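Local coordinates for protein peptide chain release factor 2 (PDB 2IHR) that directs the termination of translation at UGA and UAA stop codons, releasing the finished peptide from the ribosome, at residues C130-A133 with E134-R138. Residues are numbered along the deposited sequence; the frame is centred on the assembly and turned at random.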
ATOM      1  N   CYS A 130      -0.401  -3.329 -22.981  1.00 52.14           N
ATOM      2  CA  CYS A 130      -1.594  -3.925 -22.394  1.00 61.89           C
ATOM      3  C   CYS A 130      -1.211  -5.251 -21.749  1.00 59.02           C
ATOM      4  O   CYS A 130      -1.722  -5.614 -20.685  1.00 57.77           O
ATOM      5  CB  CYS A 130      -2.697  -4.155 -23.463  1.00 75.19           C
ATOM      6  SG  CYS A 130      -3.269  -2.668 -24.361  1.00 86.29           S
ATOM      7  N   ASP A 131      -0.311  -5.963 -22.409  1.00 65.63           N
ATOM      8  CA  ASP A 131       0.171  -7.236 -21.907  1.00 67.37           C
ATOM      9  C   ASP A 131       0.910  -6.957 -20.588  1.00 66.56           C
ATOM     10  O   ASP A 131       0.685  -7.636 -19.572  1.00 65.12           O
ATOM     11  CB  ASP A 131       1.089  -7.867 -22.971  1.00 76.83           C
ATOM     12  CG  ASP A 131       1.487  -9.310 -22.649  1.00 78.70           C
ATOM     13  OD1 ASP A 131       0.648 -10.074 -22.111  1.00 79.87           O
ATOM     14  OD2 ASP A 131       2.650  -9.679 -22.962  1.00 72.01           O
ATOM     15  N   TRP A 132       1.766  -5.934 -20.606  1.00 58.60           N
ATOM     16  CA  TRP A 132       2.538  -5.524 -19.431  1.00 53.60           C
ATOM     17  C   TRP A 132       1.625  -5.173 -18.246  1.00 53.89           C
ATOM     18  O   TRP A 132       1.908  -5.505 -17.098  1.00 56.12           O
ATOM     19  CB  TRP A 132       3.411  -4.327 -19.816  1.00 52.66           C
ATOM     20  CG  TRP A 132       4.318  -3.738 -18.733  1.00 55.98           C
ATOM     21  CD1 TRP A 132       4.627  -2.414 -18.574  1.00 52.50           C
ATOM     22  CD2 TRP A 132       5.036  -4.444 -17.692  1.00 45.93           C
ATOM     23  NE1 TRP A 132       5.475  -2.254 -17.504  1.00 56.92           N
ATOM     24  CE2 TRP A 132       5.742  -3.481 -16.946  1.00 50.49           C
ATOM     25  CE3 TRP A 132       5.152  -5.799 -17.321  1.00 54.65           C
ATOM     26  CZ2 TRP A 132       6.539  -3.815 -15.858  1.00 46.92           C
ATOM     27  CZ3 TRP A 132       5.962  -6.135 -16.228  1.00 48.34           C
ATOM     28  CH2 TRP A 132       6.633  -5.146 -15.517  1.00 49.01           C
ATOM     29  N   ALA A 133       0.539  -4.469 -18.519  1.00 53.86           N
ATOM     30  CA  ALA A 133      -0.399  -4.100 -17.483  1.00 55.37           C
ATOM     31  C   ALA A 133      -1.027  -5.398 -16.838  1.00 57.96           C
ATOM     32  O   ALA A 133      -1.194  -5.525 -15.598  1.00 50.57           O
ATOM     33  CB  ALA A 133      -1.468  -3.197 -18.106  1.00 45.12           C
ATOM     34  N   GLU A 134      -1.362  -6.366 -17.680  1.00 62.05           N
ATOM     35  CA  GLU A 134      -1.920  -7.602 -17.181  1.00 66.41           C
ATOM     36  C   GLU A 134      -0.850  -8.321 -16.331  1.00 68.05           C
ATOM     37  O   GLU A 134      -1.160  -9.007 -15.344  1.00 68.20           O
ATOM     38  CB  GLU A 134      -2.346  -8.457 -18.360  1.00 68.67           C
ATOM     39  CG  GLU A 134      -3.109  -9.704 -17.970  1.00 85.21           C
ATOM     40  CD  GLU A 134      -3.561 -10.452 -19.187  1.00 89.60           C
ATOM     41  OE1 GLU A 134      -3.879  -9.768 -20.175  1.00 96.77           O
ATOM     42  OE2 GLU A 134      -3.605 -11.700 -19.161  1.00 89.86           O
ATOM     43  N   MET A 135       0.412  -8.132 -16.715  1.00 53.62           N
ATOM     44  CA  MET A 135       1.515  -8.741 -16.015  1.00 48.80           C
ATOM     45  C   MET A 135       1.663  -8.212 -14.617  1.00 50.69           C
ATOM     46  O   MET A 135       1.861  -8.978 -13.647  1.00 53.57           O
ATOM     47  CB  MET A 135       2.812  -8.544 -16.798  1.00 54.03           C
ATOM     48  CG  MET A 135       2.861  -9.341 -18.149  1.00 57.43           C
ATOM     49  SD  MET A 135       4.577  -9.431 -18.717  1.00 58.70           S
ATOM     50  CE  MET A 135       4.461  -8.536 -20.244  1.00 63.93           C
ATOM     51  N   LEU A 136       1.580  -6.896 -14.505  1.00 55.96           N
ATOM     52  CA  LEU A 136       1.667  -6.255 -13.214  1.00 53.22           C
ATOM     53  C   LEU A 136       0.459  -6.727 -12.369  1.00 53.47           C
ATOM     54  O   LEU A 136       0.617  -6.978 -11.169  1.00 56.06           O
ATOM     55  CB  LEU A 136       1.657  -4.728 -13.415  1.00 42.72           C
ATOM     56  CG  LEU A 136       2.913  -4.052 -14.016  1.00 46.51           C
ATOM     57  CD1 LEU A 136       2.551  -2.676 -14.620  1.00 46.67           C
ATOM     58  CD2 LEU A 136       3.989  -3.888 -12.927  1.00 39.29           C
ATOM     59  N   LEU A 137      -0.728  -6.843 -12.998  1.00 47.59           N
ATOM     60  CA  LEU A 137      -1.968  -7.286 -12.327  1.00 49.24           C
ATOM     61  C   LEU A 137      -1.773  -8.678 -11.724  1.00 55.14           C
ATOM     62  O   LEU A 137      -2.183  -8.948 -10.612  1.00 50.41           O
ATOM     63  CB  LEU A 137      -3.147  -7.382 -13.319  1.00 51.75           C
ATOM     64  CG  LEU A 137      -4.640  -7.201 -12.862  1.00 57.43           C
ATOM     65  CD1 LEU A 137      -5.531  -8.144 -13.649  1.00 42.64           C
ATOM     66  CD2 LEU A 137      -4.826  -7.417 -11.397  1.00 40.43           C
ATOM     67  N   ARG A 138      -1.169  -9.563 -12.501  1.00 57.76           N
ATOM     68  CA  ARG A 138      -0.877 -10.915 -12.075  1.00 55.95           C
ATOM     69  C   ARG A 138       0.168 -10.821 -10.927  1.00 60.42           C
ATOM     70  O   ARG A 138       0.113 -11.558  -9.906  1.00 57.87           O
ATOM     71  CB  ARG A 138      -0.310 -11.652 -13.273  1.00 76.89           C
ATOM     72  CG  ARG A 138      -0.667 -13.121 -13.392  1.00 92.80           C
ATOM     73  CD  ARG A 138      -1.536 -13.336 -14.619  1.00 99.52           C
ATOM     74  NE  ARG A 138      -0.819 -12.966 -15.829  1.00109.98           N
ATOM     75  CZ  ARG A 138      -1.310 -13.059 -17.060  1.00113.40           C
ATOM     76  NH1 ARG A 138      -2.545 -13.517 -17.268  1.00115.50           N
ATOM     77  NH2 ARG A 138      -0.555 -12.687 -18.085  1.00111.15           N
TER
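L136, one helical turn on from W132, packs over one face of the indole: its CG sits 4.0 Å from the centroid of the six-membered ring of W132, only 6° off the ring normal, a CH-pi contact, with CD2 of L136 3.9 Å from CZ2 of W132. With CG of W132 anti to the backbone N (chi1 -179°), the indole lies alongside the next turn, where L136 can pack over it. M135 meets the same ring otherwise. Its CB comes obliquely to within 3.6 Å of CE3 of W132, and its SD lies at the ring edge, 5.2 Å from the six-membered centroid, a Met-aromatic contact. A bend at chi3 (-117°) brings CE of M135 to 3.5 Å from OD2 of D131, whose carboxylate is salt-bridged to R191.

Four consecutive i to i+4 backbone bonds, from E134 N to C130 O through L137 N to A133 O, mark regular alpha-helix within helix 127-145, which packs on the mixed beta-sheet; A133 touches I164, while W132 and L136 both reach A206. The indole NE1 donates to the H187 carbonyl, and Y314 stacks edge-to-face with the ring. With an alanine here instead of W132, L136 would probably lose the ring face beneath it, the sulfur of M135 the ring edge beside it, and the H187 carbonyl this donor.

Among the charged groups, NH1 of R138 forms a salt bridge with OE2 of E134 at 2.8 Å, although the hydrogen bond within it is bent and weak.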